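Local coordinates for protein phenol hydroxylase component phN (Pseudomonas stutzeri, PDB 3U52) that probably hydroxylates phenol and related aromatic compounds at a two-iron centre, as the oxygenase subunit of a bacterial multicomponent monooxygenase, at residues 14-17 / 18-22; 56-59 / 60-63; 70-73 / 74-78; 116-119 / 120-124. One frame throughout, in Å; residues are numbered along the deposited sequence.

Following the chain from its N terminus, the four contacts come strictly in series; none nests in or crosses another, and each is made within a single turn or two of backbone, so none closes a long loop. Interaction 1 ends helix 10-16. Interaction 2 opens helix 58-81 and touches interaction 1 directly: CE2 of Tyr-14 lies 3.5 Å from N of Leu-56, and Leu-17 packs on Thr-57. Interaction 3 lies farther along helix 58-81, its centre about 22 Å from that of interaction 2. Interaction 4 ends helix 105-121, about 16 Å from interaction 1, centre to centre. Helix 125-155 runs past all four and ties these parts together.

Interaction 1 of 4, residues 14-17 / 18-22; sequences YQYL and TRDMA
Gln-15 and Arg-19 form a flat stack where helix 10-16 gives way to a short 3-10 turn. Their side chains run alongside each other in the same direction, the amide and guanidinium planes only 14° apart, with NE2 of Gln-15 3.4 Å from CZ of Arg-19. A bend at chi3 (82°) lays the guanidinium flat against the amide. The nitrogens that face each other are all donors, so no hydrogen bond joins them; NH1 of Arg-19 goes instead to the carbonyl of Trp-50 and to Asp-52.

Among the hydrogen bonds, the carbonyl of Gln-15 takes two backbone N-H groups from opposite faces of its plane. Thr-18 N comes in from well above that plane, 3.1 Å from Gln-15 O, while Asp-20 N approaches closer to head-on, with a C=O...N angle of 157°.

Two rings complete the turn. CG2 of Thr-18 sits over one face of Tyr-14, 4.0 Å from the ring centroid, as a CH-pi contact. OD1 of Asp-20 lies at the edge of the Tyr-16 ring, 3.6 Å from CD2 of Tyr-16, and pairs with a basic side chain on another protein's chain.

Chemically, then, the shared Gln-15 carbonyl ties the turn together, the stack probably helps to hold the guanidinium flat, and the charged ends pair outside the turn: Arg-19 within the chain, Asp-20 across the subunit interface.

Interaction 2 of 4, residues 56-59 / 60-63; sequences LTMD and AYWK
The first turn of helix 58-81 sets Met-58 against Trp-62, with Thr-57 in the N-cap position just ahead of it. The Met-58 chain bends at both chi2 (-48°) and chi3 (-53°), which curls its methyl over the indole: CE of Met-58 is 3.9 Å from the centroid of the five-membered ring of Trp-62, a CH-pi contact over the face. SD of Met-58 stands farther off above that ring, 5.4 Å from its centroid, in a Met-aromatic contact. The same methyl also reaches Tyr-61, with CE of Met-58 3.8 Å from CD1 of Tyr-61, so it is shared by two aromatic side chains.

Leu-56, just before the helix, covers another side of the turn. Its CD1 lies in the plane of the Tyr-61 ring at the edge, and CD2 of Leu-56 meets CB of Ala-60 at 3.8 Å. Behind these side chains run ordinary i to i+4 helix bonds, from Tyr-61 N to Thr-57 O, from Trp-62 N to Met-58 O and from Lys-63 N to Asp-59 O. The Met-58 carbonyl does double duty, since its oxygen also lies over a face of the indole, toward the rim.

Around the turn, Leu-56 and Tyr-61 pack on Met-133 of helix 125-155 and Arg-235 of helix 220-250. The indole NE1 of Trp-62 and the hydroxyl of Tyr-61 each hydrogen-bond an aromatic side chain on a chain of another protein, and Tyr-61 OH also bonds Asp-137.

Interaction 3 of 4, residues 70-73 / 74-78; sequences KKLY and AIFDA
The ring of Phe-76 has Leu-72 over one face and turns an edge to Tyr-73. On that face CG of Leu-72 makes a CH-pi contact, 4.0 Å from the Phe-76 centroid, and on the same face the two methyls spread over its outer rim: CD2 of Leu-72 is 3.6 Å from CE2 of Phe-76, and CD1 of Leu-72 is 3.7 Å from CZ of Phe-76. The backbone oxygen of Leu-72 lies over the same face, offset toward the rim at the CG end of the ring. CG of Leu-72 stands anti to its backbone nitrogen (chi1 -179°), which swings the branch along the helix and over the ring.

The second aromatic contact is edge-to-face. CD2 of Phe-76 points at the face of Tyr-73, with the planes 79° apart and the centroids separated by 5.6 Å. At its far end Tyr-73 OH hydrogen-bonds ND1 of His-147. An alanine in place of Phe-76 is likely to open a gap beside Leu-72 and take away the ring edge that covers Tyr-73.

Regular helical bonding underlies the contact; the shortest of the four i to i+4 bonds across it runs from Phe-76 N to Leu-72 O, at 2.9 Å. Leu-72 packs on Thr-224 and Ser-228 of helix 220-250, and Phe-76 on Ala-148 of helix 125-155. Those two helices carry the iron ligands Glu-138, His-141, Glu-233 and His-236, so the Leu-72 and Phe-76 side of this turn packs into the helical bundle that houses the two irons, consistent with the fold of bacterial multicomponent monooxygenases.

Interaction 4 of 4, residues 116-119 / 120-124; sequences SKVG and RQFSG
Gln-121 folds back on Lys-117 at the C-terminal end of helix 105-121. NE2 of Gln-121 donates to the carbonyl oxygen of Lys-117 at 3.2 Å, a bond made possible by the bend at chi2 (-45°) that turns the amide back along the helix. From the opposite face of that carbonyl, Arg-120 N reaches Lys-117 O at 3.1 Å, an i to i+3 bond that marks the tightening of the last turn. Gln-121 N bonds Val-118 O, again at 3.1 Å.

Farther out, a water accepts from NZ of Lys-117 at 3.2 Å and, weakly, from NE2 of Gln-121; the ammonium itself pairs with Glu-36. A leucine at Gln-121 would probably leave the Lys-117 carbonyl without its side-chain donor and break the water link to the ammonium.

On another side, CG2 of Val-118 touches CE2 of Phe-122 at 3.6 Å. Both pack between helix 187-216, on Pro-187 and Leu-191, and helix 125-155, on Cys-131. Phe-122 also meets Phe-188, and the side chain of Phe-122 lies about 4 Å from a bound xenon, so the end of helix 105-121 is wedged against these two neighbours.

Interaction 1 of 4, residues 14-17 / 18-22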
ATOM      1  N   TYR A  14      28.076   2.494  17.391  1.00 24.65           N
ATOM      2  CA  TYR A  14      27.930   2.352  15.949  1.00 23.59           C
ATOM      3  C   TYR A  14      29.312   2.168  15.288  1.00 23.60           C
ATOM      4  O   TYR A  14      29.453   1.380  14.412  1.00 23.75           O
ATOM      5  CB  TYR A  14      27.185   3.551  15.343  1.00 24.24           C
ATOM      6  CG  TYR A  14      27.039   3.416  13.852  1.00 24.49           C
ATOM      7  CD1 TYR A  14      27.841   4.160  12.985  1.00 22.46           C
ATOM      8  CD2 TYR A  14      26.095   2.526  13.313  1.00 24.96           C
ATOM      9  CE1 TYR A  14      27.696   4.013  11.598  1.00 26.11           C
ATOM     10  CE2 TYR A  14      25.960   2.369  11.970  1.00 25.20           C
ATOM     11  CZ  TYR A  14      26.737   3.116  11.115  1.00 26.62           C
ATOM     12  OH  TYR A  14      26.596   2.937   9.764  1.00 29.78           O
ATOM     13  N   GLN A  15      30.323   2.895  15.732  1.00 23.60           N
ATOM     14  CA  GLN A  15      31.684   2.676  15.279  1.00 23.79           C
ATOM     15  C   GLN A  15      32.198   1.261  15.520  1.00 23.71           C
ATOM     16  O   GLN A  15      32.818   0.670  14.667  1.00 22.98           O
ATOM     17  CB  GLN A  15      32.608   3.737  15.875  1.00 24.01           C
ATOM     18  CG  GLN A  15      32.202   5.071  15.322  1.00 27.10           C
ATOM     19  CD  GLN A  15      33.188   6.202  15.558  1.00 31.60           C
ATOM     20  OE1 GLN A  15      34.204   6.031  16.233  1.00 33.38           O
ATOM     21  NE2 GLN A  15      32.880   7.383  14.989  1.00 31.42           N
ATOM     22  N   TYR A  16      31.916   0.700  16.677  1.00 24.32           N
ATOM     23  CA  TYR A  16      32.273  -0.671  16.939  1.00 24.65           C
ATOM     24  C   TYR A  16      31.594  -1.687  16.034  1.00 24.78           C
ATOM     25  O   TYR A  16      32.103  -2.765  15.879  1.00 26.57           O
ATOM     26  CB  TYR A  16      31.987  -1.017  18.394  1.00 24.86           C
ATOM     27  CG  TYR A  16      33.214  -0.878  19.280  1.00 26.25           C
ATOM     28  CD1 TYR A  16      33.285   0.097  20.270  1.00 25.05           C
ATOM     29  CD2 TYR A  16      34.286  -1.735  19.136  1.00 25.88           C
ATOM     30  CE1 TYR A  16      34.435   0.204  21.101  1.00 24.46           C
ATOM     31  CE2 TYR A  16      35.411  -1.635  19.949  1.00 24.65           C
ATOM     32  CZ  TYR A  16      35.483  -0.674  20.906  1.00 27.07           C
ATOM     33  OH  TYR A  16      36.617  -0.624  21.659  1.00 26.66           O
ATOM     34  N   LEU A  17      30.417  -1.357  15.523  1.00 24.23           N
ATOM     35  CA  LEU A  17      29.638  -2.196  14.596  1.00 23.95           C
ATOM     36  C   LEU A  17      29.941  -1.897  13.119  1.00 23.45           C
ATOM     37  O   LEU A  17      29.317  -2.461  12.240  1.00 24.80           O
ATOM     38  CB  LEU A  17      28.141  -1.979  14.835  1.00 23.91           C
ATOM     39  CG  LEU A  17      27.620  -2.415  16.235  1.00 24.03           C
ATOM     40  CD1 LEU A  17      26.133  -2.211  16.388  1.00 28.08           C
ATOM     41  CD2 LEU A  17      27.986  -3.845  16.533  1.00 23.86           C
ATOM     42  N   THR A  18      30.848  -0.974  12.841  1.00 23.57           N
ATOM     43  CA  THR A  18      31.244  -0.694  11.455  1.00 23.70           C
ATOM     44  C   THR A  18      32.771  -0.617  11.331  1.00 24.89           C
ATOM     45  O   THR A  18      33.425  -1.543  10.825  1.00 25.47           O
ATOM     46  CB  THR A  18      30.655   0.630  10.907  1.00 23.62           C
ATOM     47  OG1 THR A  18      30.918   1.680  11.847  1.00 23.18           O
ATOM     48  CG2 THR A  18      29.124   0.537  10.663  1.00 22.38           C
ATOM     49  N   ARG A  19      33.361   0.487  11.762  1.00 24.75           N
ATOM     50  CA  ARG A  19      34.759   0.694  11.422  1.00 25.85           C
ATOM     51  C   ARG A  19      35.688  -0.228  12.184  1.00 25.82           C
ATOM     52  O   ARG A  19      36.730  -0.593  11.668  1.00 25.79           O
ATOM     53  CB  ARG A  19      35.176   2.184  11.478  1.00 26.28           C
ATOM     54  CG  ARG A  19      34.997   2.868  12.798  1.00 27.36           C
ATOM     55  CD  ARG A  19      35.375   4.349  12.681  1.00 29.52           C
ATOM     56  NE  ARG A  19      34.327   5.225  12.136  1.00 31.71           N
ATOM     57  CZ  ARG A  19      34.448   6.563  12.063  1.00 31.73           C
ATOM     58  NH1 ARG A  19      33.464   7.323  11.585  1.00 31.18           N
ATOM     59  NH2 ARG A  19      35.564   7.150  12.466  1.00 30.05           N
ATOM     60  N   ASP A  20      35.282  -0.679  13.365  1.00 25.80           N
ATOM     61  CA  ASP A  20      36.118  -1.579  14.137  1.00 26.29           C
ATOM     62  C   ASP A  20      36.355  -2.953  13.460  1.00 26.11           C
ATOM     63  O   ASP A  20      37.321  -3.663  13.804  1.00 25.59           O
ATOM     64  CB  ASP A  20      35.606  -1.730  15.591  1.00 27.63           C
ATOM     65  CG  ASP A  20      36.587  -2.483  16.463  1.00 31.48           C
ATOM     66  OD1 ASP A  20      36.283  -3.648  16.852  1.00 33.58           O
ATOM     67  OD2 ASP A  20      37.708  -1.935  16.663  1.00 31.17           O
ATOM     68  N   MET A  21      35.511  -3.325  12.494  1.00 24.17           N
ATOM     69  CA  MET A  21      35.686  -4.581  11.811  1.00 24.95           C
ATOM     70  C   MET A  21      36.901  -4.557  10.828  1.00 24.10           C
ATOM     71  O   MET A  21      37.364  -5.605  10.371  1.00 23.77           O
ATOM     72  CB  MET A  21      34.398  -4.939  11.059  1.00 25.60           C
ATOM     73  CG  MET A  21      33.309  -5.534  11.868  1.00 27.99           C
ATOM     74  SD  MET A  21      31.954  -6.063  10.717  1.00 36.84           S
ATOM     75  CE  MET A  21      30.983  -4.590  10.642  1.00 35.97           C
ATOM     76  N   ALA A  22      37.375  -3.353  10.490  1.00 23.15           N
ATOM     77  CA  ALA A  22      38.518  -3.186   9.595  1.00 23.16           C
ATOM     78  C   ALA A  22      39.809  -3.284  10.410  1.00 23.20           C
ATOM     79  O   ALA A  22      39.788  -3.170  11.649  1.00 22.45           O
ATOM     80  CB  ALA A  22      38.431  -1.840   8.826  1.00 23.98           C
TER

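Interaction 2 of 4, residues 56-59 / 60-63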
ATOM      1  N   LEU A  56      22.925   3.804  10.859  1.00 27.75           N
ATOM      2  CA  LEU A  56      21.937   2.779  10.620  1.00 27.98           C
ATOM      3  C   LEU A  56      22.575   1.410  10.470  1.00 27.26           C
ATOM      4  O   LEU A  56      23.254   1.133   9.469  1.00 26.95           O
ATOM      5  CB  LEU A  56      21.237   3.076   9.301  1.00 29.04           C
ATOM      6  CG  LEU A  56      19.878   3.738   9.194  1.00 32.25           C
ATOM      7  CD1 LEU A  56      19.575   3.740   7.691  1.00 33.83           C
ATOM      8  CD2 LEU A  56      18.816   2.955   9.945  1.00 32.02           C
ATOM      9  N   THR A  57      22.366   0.534  11.424  1.00 25.70           N
ATOM     10  CA  THR A  57      22.910  -0.804  11.242  1.00 25.63           C
ATOM     11  C   THR A  57      22.055  -1.548  10.201  1.00 24.97           C
ATOM     12  O   THR A  57      20.985  -1.044   9.815  1.00 24.95           O
ATOM     13  CB  THR A  57      23.012  -1.555  12.561  1.00 25.13           C
ATOM     14  OG1 THR A  57      21.732  -1.525  13.193  1.00 28.87           O
ATOM     15  CG2 THR A  57      24.062  -0.921  13.459  1.00 25.62           C
ATOM     16  N   MET A  58      22.550  -2.671   9.682  1.00 22.29           N
ATOM     17  CA  MET A  58      21.851  -3.343   8.592  1.00 22.48           C
ATOM     18  C   MET A  58      20.431  -3.819   8.977  1.00 22.18           C
ATOM     19  O   MET A  58      19.530  -3.746   8.156  1.00 20.31           O
ATOM     20  CB  MET A  58      22.655  -4.495   7.999  1.00 22.03           C
ATOM     21  CG  MET A  58      23.788  -4.044   7.084  1.00 21.47           C
ATOM     22  SD  MET A  58      23.297  -2.805   5.854  1.00 28.80           S
ATOM     23  CE  MET A  58      21.900  -3.476   5.007  1.00 26.06           C
ATOM     24  N   ASP A  59      20.250  -4.288  10.212  1.00 22.04           N
ATOM     25  CA  ASP A  59      18.936  -4.790  10.680  1.00 22.49           C
ATOM     26  C   ASP A  59      17.885  -3.686  10.532  1.00 21.56           C
ATOM     27  O   ASP A  59      16.835  -3.911   9.955  1.00 20.89           O
ATOM     28  CB  ASP A  59      19.008  -5.300  12.155  1.00 23.42           C
ATOM     29  CG  ASP A  59      19.532  -4.241  13.143  1.00 28.73           C
ATOM     30  OD1 ASP A  59      20.650  -3.725  12.960  1.00 33.45           O
ATOM     31  OD2 ASP A  59      18.831  -3.888  14.127  1.00 34.44           O
ATOM     32  N   ALA A  60      18.213  -2.492  11.027  1.00 20.41           N
ATOM     33  CA  ALA A  60      17.338  -1.321  10.987  1.00 20.52           C
ATOM     34  C   ALA A  60      17.114  -0.791   9.566  1.00 21.05           C
ATOM     35  O   ALA A  60      16.002  -0.352   9.246  1.00 21.57           O
ATOM     36  CB  ALA A  60      17.959  -0.237  11.822  1.00 21.03           C
ATOM     37  N   TYR A  61      18.159  -0.842   8.716  1.00 20.41           N
ATOM     38  CA  TYR A  61      18.027  -0.495   7.276  1.00 20.07           C
ATOM     39  C   TYR A  61      16.970  -1.407   6.595  1.00 20.40           C
ATOM     40  O   TYR A  61      15.998  -0.921   5.990  1.00 19.92           O
ATOM     41  CB  TYR A  61      19.392  -0.573   6.556  1.00 20.84           C
ATOM     42  CG  TYR A  61      19.293  -0.190   5.086  1.00 19.32           C
ATOM     43  CD1 TYR A  61      19.032  -1.165   4.100  1.00 21.11           C
ATOM     44  CD2 TYR A  61      19.410   1.140   4.702  1.00 18.52           C
ATOM     45  CE1 TYR A  61      18.879  -0.822   2.746  1.00 19.08           C
ATOM     46  CE2 TYR A  61      19.267   1.511   3.323  1.00 20.58           C
ATOM     47  CZ  TYR A  61      19.004   0.523   2.372  1.00 21.32           C
ATOM     48  OH  TYR A  61      18.847   0.866   1.037  1.00 20.59           O
ATOM     49  N   TRP A  62      17.132  -2.730   6.706  1.00 18.22           N
ATOM     50  CA  TRP A  62      16.211  -3.666   6.109  1.00 18.01           C
ATOM     51  C   TRP A  62      14.802  -3.460   6.604  1.00 19.24           C
ATOM     52  O   TRP A  62      13.872  -3.440   5.794  1.00 17.97           O
ATOM     53  CB  TRP A  62      16.599  -5.113   6.438  1.00 18.95           C
ATOM     54  CG  TRP A  62      17.927  -5.574   5.764  1.00 18.21           C
ATOM     55  CD1 TRP A  62      18.366  -5.314   4.495  1.00 22.46           C
ATOM     56  CD2 TRP A  62      18.890  -6.404   6.360  1.00 18.27           C
ATOM     57  NE1 TRP A  62      19.571  -5.980   4.256  1.00 20.39           N
ATOM     58  CE2 TRP A  62      19.901  -6.661   5.391  1.00 21.18           C
ATOM     59  CE3 TRP A  62      18.964  -7.050   7.611  1.00 20.27           C
ATOM     60  CZ2 TRP A  62      21.028  -7.455   5.677  1.00 21.22           C
ATOM     61  CZ3 TRP A  62      20.095  -7.846   7.887  1.00 22.23           C
ATOM     62  CH2 TRP A  62      21.097  -8.030   6.927  1.00 18.01           C
ATOM     63  N   LYS A  63      14.647  -3.301   7.926  1.00 18.33           N
ATOM     64  CA  LYS A  63      13.330  -3.183   8.526  1.00 21.16           C
ATOM     65  C   LYS A  63      12.602  -1.947   7.999  1.00 21.24           C
ATOM     66  O   LYS A  63      11.412  -2.009   7.653  1.00 22.59           O
ATOM     67  CB  LYS A  63      13.458  -3.075  10.041  1.00 19.28           C
ATOM     68  CG  LYS A  63      12.123  -3.051  10.791  1.00 24.14           C
ATOM     69  CD  LYS A  63      12.358  -2.731  12.242  1.00 30.35           C
ATOM     70  CE  LYS A  63      11.021  -2.615  13.018  1.00 35.96           C
ATOM     71  NZ  LYS A  63      11.284  -2.185  14.416  1.00 40.37           N
TER

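Interaction 3 of 4, residues 70-73 / 74-78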
ATOM      1  N   LYS A  70       6.819  -2.002   0.849  1.00 22.47           N
ATOM      2  CA  LYS A  70       5.539  -2.671   0.874  1.00 22.98           C
ATOM      3  C   LYS A  70       4.400  -1.655   0.634  1.00 21.66           C
ATOM      4  O   LYS A  70       3.490  -1.932  -0.116  1.00 20.95           O
ATOM      5  CB  LYS A  70       5.383  -3.488   2.148  1.00 23.54           C
ATOM      6  CG  LYS A  70       4.095  -4.389   2.143  1.00 30.05           C
ATOM      7  CD  LYS A  70       4.333  -5.875   2.648  1.00 40.04           C
ATOM      8  CE  LYS A  70       4.599  -5.960   4.193  1.00 44.71           C
ATOM      9  NZ  LYS A  70       4.105  -7.248   4.866  1.00 48.95           N
ATOM     10  N   LYS A  71       4.527  -0.457   1.214  1.00 21.58           N
ATOM     11  CA  LYS A  71       3.557   0.630   1.009  1.00 22.23           C
ATOM     12  C   LYS A  71       3.566   1.211  -0.410  1.00 21.71           C
ATOM     13  O   LYS A  71       2.494   1.405  -0.986  1.00 20.16           O
ATOM     14  CB  LYS A  71       3.670   1.716   2.084  1.00 21.55           C
ATOM     15  CG  LYS A  71       3.376   1.157   3.499  1.00 26.59           C
ATOM     16  CD  LYS A  71       3.115   2.240   4.553  1.00 33.18           C
ATOM     17  CE  LYS A  71       4.332   3.126   4.792  1.00 38.86           C
ATOM     18  NZ  LYS A  71       4.458   3.504   6.261  1.00 45.95           N
ATOM     19  N   LEU A  72       4.774   1.424  -0.954  1.00 21.03           N
ATOM     20  CA  LEU A  72       5.005   1.939  -2.298  1.00 21.50           C
ATOM     21  C   LEU A  72       4.417   1.027  -3.359  1.00 20.43           C
ATOM     22  O   LEU A  72       3.708   1.507  -4.232  1.00 19.20           O
ATOM     23  CB  LEU A  72       6.525   2.100  -2.543  1.00 22.10           C
ATOM     24  CG  LEU A  72       6.949   2.661  -3.924  1.00 27.38           C
ATOM     25  CD1 LEU A  72       6.902   4.161  -3.893  1.00 29.58           C
ATOM     26  CD2 LEU A  72       8.328   2.215  -4.361  1.00 28.49           C
ATOM     27  N   TYR A  73       4.710  -0.272  -3.299  1.00 18.98           N
ATOM     28  CA  TYR A  73       4.194  -1.238  -4.251  1.00 20.13           C
ATOM     29  C   TYR A  73       2.678  -1.484  -4.198  1.00 20.25           C
ATOM     30  O   TYR A  73       2.050  -1.695  -5.228  1.00 20.54           O
ATOM     31  CB  TYR A  73       4.971  -2.564  -4.187  1.00 20.75           C
ATOM     32  CG  TYR A  73       6.284  -2.379  -4.922  1.00 22.69           C
ATOM     33  CD1 TYR A  73       6.348  -2.500  -6.321  1.00 24.71           C
ATOM     34  CD2 TYR A  73       7.420  -1.955  -4.237  1.00 22.23           C
ATOM     35  CE1 TYR A  73       7.573  -2.278  -6.998  1.00 26.87           C
ATOM     36  CE2 TYR A  73       8.636  -1.733  -4.905  1.00 26.24           C
ATOM     37  CZ  TYR A  73       8.704  -1.893  -6.276  1.00 25.17           C
ATOM     38  OH  TYR A  73       9.899  -1.671  -6.954  1.00 25.55           O
ATOM     39  N   ALA A  74       2.113  -1.391  -3.006  1.00 20.06           N
ATOM     40  CA  ALA A  74       0.636  -1.461  -2.827  1.00 20.26           C
ATOM     41  C   ALA A  74      -0.017  -0.318  -3.589  1.00 20.92           C
ATOM     42  O   ALA A  74      -1.043  -0.509  -4.233  1.00 20.47           O
ATOM     43  CB  ALA A  74       0.280  -1.342  -1.368  1.00 19.64           C
ATOM     44  N   ILE A  75       0.581   0.871  -3.478  1.00 20.97           N
ATOM     45  CA  ILE A  75       0.065   2.066  -4.159  1.00 22.35           C
ATOM     46  C   ILE A  75       0.250   1.922  -5.674  1.00 22.36           C
ATOM     47  O   ILE A  75      -0.670   2.257  -6.456  1.00 22.78           O
ATOM     48  CB  ILE A  75       0.714   3.360  -3.601  1.00 21.72           C
ATOM     49  CG1 ILE A  75       0.232   3.592  -2.164  1.00 22.74           C
ATOM     50  CG2 ILE A  75       0.381   4.594  -4.461  1.00 23.62           C
ATOM     51  CD1 ILE A  75       1.037   4.542  -1.296  1.00 20.97           C
ATOM     52  N   PHE A  76       1.429   1.444  -6.098  1.00 21.70           N
ATOM     53  CA  PHE A  76       1.699   1.260  -7.535  1.00 22.33           C
ATOM     54  C   PHE A  76       0.692   0.292  -8.189  1.00 23.79           C
ATOM     55  O   PHE A  76       0.301   0.493  -9.371  1.00 24.47           O
ATOM     56  CB  PHE A  76       3.116   0.690  -7.796  1.00 22.23           C
ATOM     57  CG  PHE A  76       4.233   1.685  -7.671  1.00 20.99           C
ATOM     58  CD1 PHE A  76       3.999   3.047  -7.583  1.00 20.89           C
ATOM     59  CD2 PHE A  76       5.550   1.235  -7.712  1.00 24.59           C
ATOM     60  CE1 PHE A  76       5.079   3.965  -7.482  1.00 24.50           C
ATOM     61  CE2 PHE A  76       6.643   2.133  -7.587  1.00 21.35           C
ATOM     62  CZ  PHE A  76       6.406   3.496  -7.508  1.00 21.87           C
ATOM     63  N   ASP A  77       0.373  -0.815  -7.505  1.00 22.46           N
ATOM     64  CA  ASP A  77      -0.588  -1.773  -8.019  1.00 23.72           C
ATOM     65  C   ASP A  77      -1.997  -1.180  -8.093  1.00 22.53           C
ATOM     66  O   ASP A  77      -2.732  -1.512  -9.016  1.00 22.85           O
ATOM     67  CB  ASP A  77      -0.681  -3.050  -7.164  1.00 25.22           C
ATOM     68  CG  ASP A  77       0.597  -3.874  -7.154  1.00 32.71           C
ATOM     69  OD1 ASP A  77       0.833  -4.496  -6.096  1.00 41.32           O
ATOM     70  OD2 ASP A  77       1.345  -3.935  -8.171  1.00 39.46           O
ATOM     71  N   ALA A  78      -2.379  -0.371  -7.105  1.00 22.56           N
ATOM     72  CA  ALA A  78      -3.690   0.275  -7.044  1.00 23.41           C
ATOM     73  C   ALA A  78      -3.846   1.301  -8.183  1.00 24.21           C
ATOM     74  O   ALA A  78      -4.956   1.468  -8.765  1.00 24.30           O
ATOM     75  CB  ALA A  78      -3.858   1.004  -5.711  1.00 24.51           C
TER

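Interaction 4 of 4, residues 116-119 / 120-124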
ATOM      1  N   SER A 116      29.021   2.046  -5.672  1.00 17.79           N
ATOM      2  CA  SER A 116      29.525   0.689  -5.337  1.00 19.15           C
ATOM      3  C   SER A 116      31.072   0.686  -5.430  1.00 19.36           C
ATOM      4  O   SER A 116      31.793   0.238  -4.520  1.00 18.22           O
ATOM      5  CB  SER A 116      28.964  -0.347  -6.310  1.00 19.77           C
ATOM      6  OG  SER A 116      27.547  -0.526  -6.157  1.00 24.12           O
ATOM      7  N   LYS A 117      31.579   1.165  -6.559  1.00 20.20           N
ATOM      8  CA  LYS A 117      33.017   1.218  -6.737  1.00 21.85           C
ATOM      9  C   LYS A 117      33.722   2.093  -5.723  1.00 22.59           C
ATOM     10  O   LYS A 117      34.755   1.702  -5.202  1.00 21.77           O
ATOM     11  CB  LYS A 117      33.381   1.597  -8.177  1.00 22.01           C
ATOM     12  CG  LYS A 117      34.887   2.022  -8.338  1.00 24.59           C
ATOM     13  CD  LYS A 117      35.329   1.968  -9.780  1.00 25.32           C
ATOM     14  CE  LYS A 117      36.836   2.361  -9.856  1.00 25.86           C
ATOM     15  NZ  LYS A 117      37.677   1.108  -9.735  1.00 27.49           N
ATOM     16  N   VAL A 118      33.180   3.273  -5.409  1.00 23.95           N
ATOM     17  CA  VAL A 118      33.835   4.176  -4.460  1.00 24.29           C
ATOM     18  C   VAL A 118      33.736   3.646  -2.992  1.00 26.07           C
ATOM     19  O   VAL A 118      34.634   3.863  -2.149  1.00 27.47           O
ATOM     20  CB  VAL A 118      33.280   5.647  -4.720  1.00 26.15           C
ATOM     21  CG1 VAL A 118      32.076   5.957  -3.844  1.00 21.75           C
ATOM     22  CG2 VAL A 118      34.367   6.691  -4.580  1.00 26.51           C
ATOM     23  N   GLY A 119      32.671   2.907  -2.689  1.00 25.46           N
ATOM     24  CA  GLY A 119      32.564   2.151  -1.417  1.00 24.31           C
ATOM     25  C   GLY A 119      33.519   0.946  -1.274  1.00 25.17           C
ATOM     26  O   GLY A 119      33.493   0.245  -0.250  1.00 26.03           O
ATOM     27  N   ARG A 120      34.349   0.699  -2.301  1.00 24.45           N
ATOM     28  CA  ARG A 120      35.558  -0.147  -2.199  1.00 22.98           C
ATOM     29  C   ARG A 120      36.903   0.660  -2.102  1.00 23.07           C
ATOM     30  O   ARG A 120      37.884   0.161  -1.553  1.00 23.80           O
ATOM     31  CB  ARG A 120      35.599  -1.136  -3.379  1.00 22.40           C
ATOM     32  CG  ARG A 120      36.919  -1.901  -3.529  1.00 18.56           C
ATOM     33  CD  ARG A 120      37.118  -2.913  -2.361  1.00 22.63           C
ATOM     34  NE  ARG A 120      38.375  -3.654  -2.500  1.00 17.84           N
ATOM     35  CZ  ARG A 120      39.581  -3.153  -2.261  1.00 20.17           C
ATOM     36  NH1 ARG A 120      39.754  -1.888  -1.807  1.00 18.24           N
ATOM     37  NH2 ARG A 120      40.627  -3.951  -2.461  1.00 22.40           N
ATOM     38  N   GLN A 121      36.967   1.884  -2.617  1.00 23.45           N
ATOM     39  CA  GLN A 121      38.289   2.549  -2.818  1.00 24.66           C
ATOM     40  C   GLN A 121      38.885   3.274  -1.657  1.00 24.16           C
ATOM     41  O   GLN A 121      40.098   3.484  -1.670  1.00 24.05           O
ATOM     42  CB  GLN A 121      38.296   3.548  -3.982  1.00 24.75           C
ATOM     43  CG  GLN A 121      37.917   3.008  -5.312  1.00 27.88           C
ATOM     44  CD  GLN A 121      38.553   1.706  -5.643  1.00 30.91           C
ATOM     45  OE1 GLN A 121      39.816   1.515  -5.572  1.00 33.37           O
ATOM     46  NE2 GLN A 121      37.696   0.764  -6.032  1.00 30.63           N
ATOM     47  N   PHE A 122      38.046   3.709  -0.701  1.00 24.33           N
ATOM     48  CA  PHE A 122      38.486   4.559   0.414  1.00 24.98           C
ATOM     49  C   PHE A 122      39.026   3.693   1.525  1.00 25.14           C
ATOM     50  O   PHE A 122      38.410   2.658   1.842  1.00 24.70           O
ATOM     51  CB  PHE A 122      37.334   5.425   0.963  1.00 25.37           C
ATOM     52  CG  PHE A 122      36.866   6.465   0.014  1.00 24.52           C
ATOM     53  CD1 PHE A 122      37.792   7.326  -0.593  1.00 24.21           C
ATOM     54  CD2 PHE A 122      35.529   6.607  -0.274  1.00 24.18           C
ATOM     55  CE1 PHE A 122      37.413   8.313  -1.463  1.00 24.74           C
ATOM     56  CE2 PHE A 122      35.120   7.587  -1.178  1.00 27.94           C
ATOM     57  CZ  PHE A 122      36.078   8.448  -1.783  1.00 27.42           C
ATOM     58  N   SER A 123      40.151   4.086   2.114  1.00 24.32           N
ATOM     59  CA  SER A 123      40.713   3.306   3.185  1.00 25.43           C
ATOM     60  C   SER A 123      40.010   3.554   4.471  1.00 26.53           C
ATOM     61  O   SER A 123      40.240   2.826   5.438  1.00 26.27           O
ATOM     62  CB  SER A 123      42.235   3.488   3.355  1.00 26.18           C
ATOM     63  OG  SER A 123      42.622   4.852   3.521  1.00 29.27           O
ATOM     64  N   GLY A 124      39.137   4.561   4.519  1.00 25.56           N
ATOM     65  CA  GLY A 124      38.393   4.795   5.765  1.00 24.78           C
ATOM     66  C   GLY A 124      37.129   3.955   5.805  1.00 25.42           C
ATOM     67  O   GLY A 124      36.255   4.110   4.935  1.00 24.91           O
TER
HETATM   68  O   HOH W   1      37.020  -1.267  -7.675  1.00 34.53           O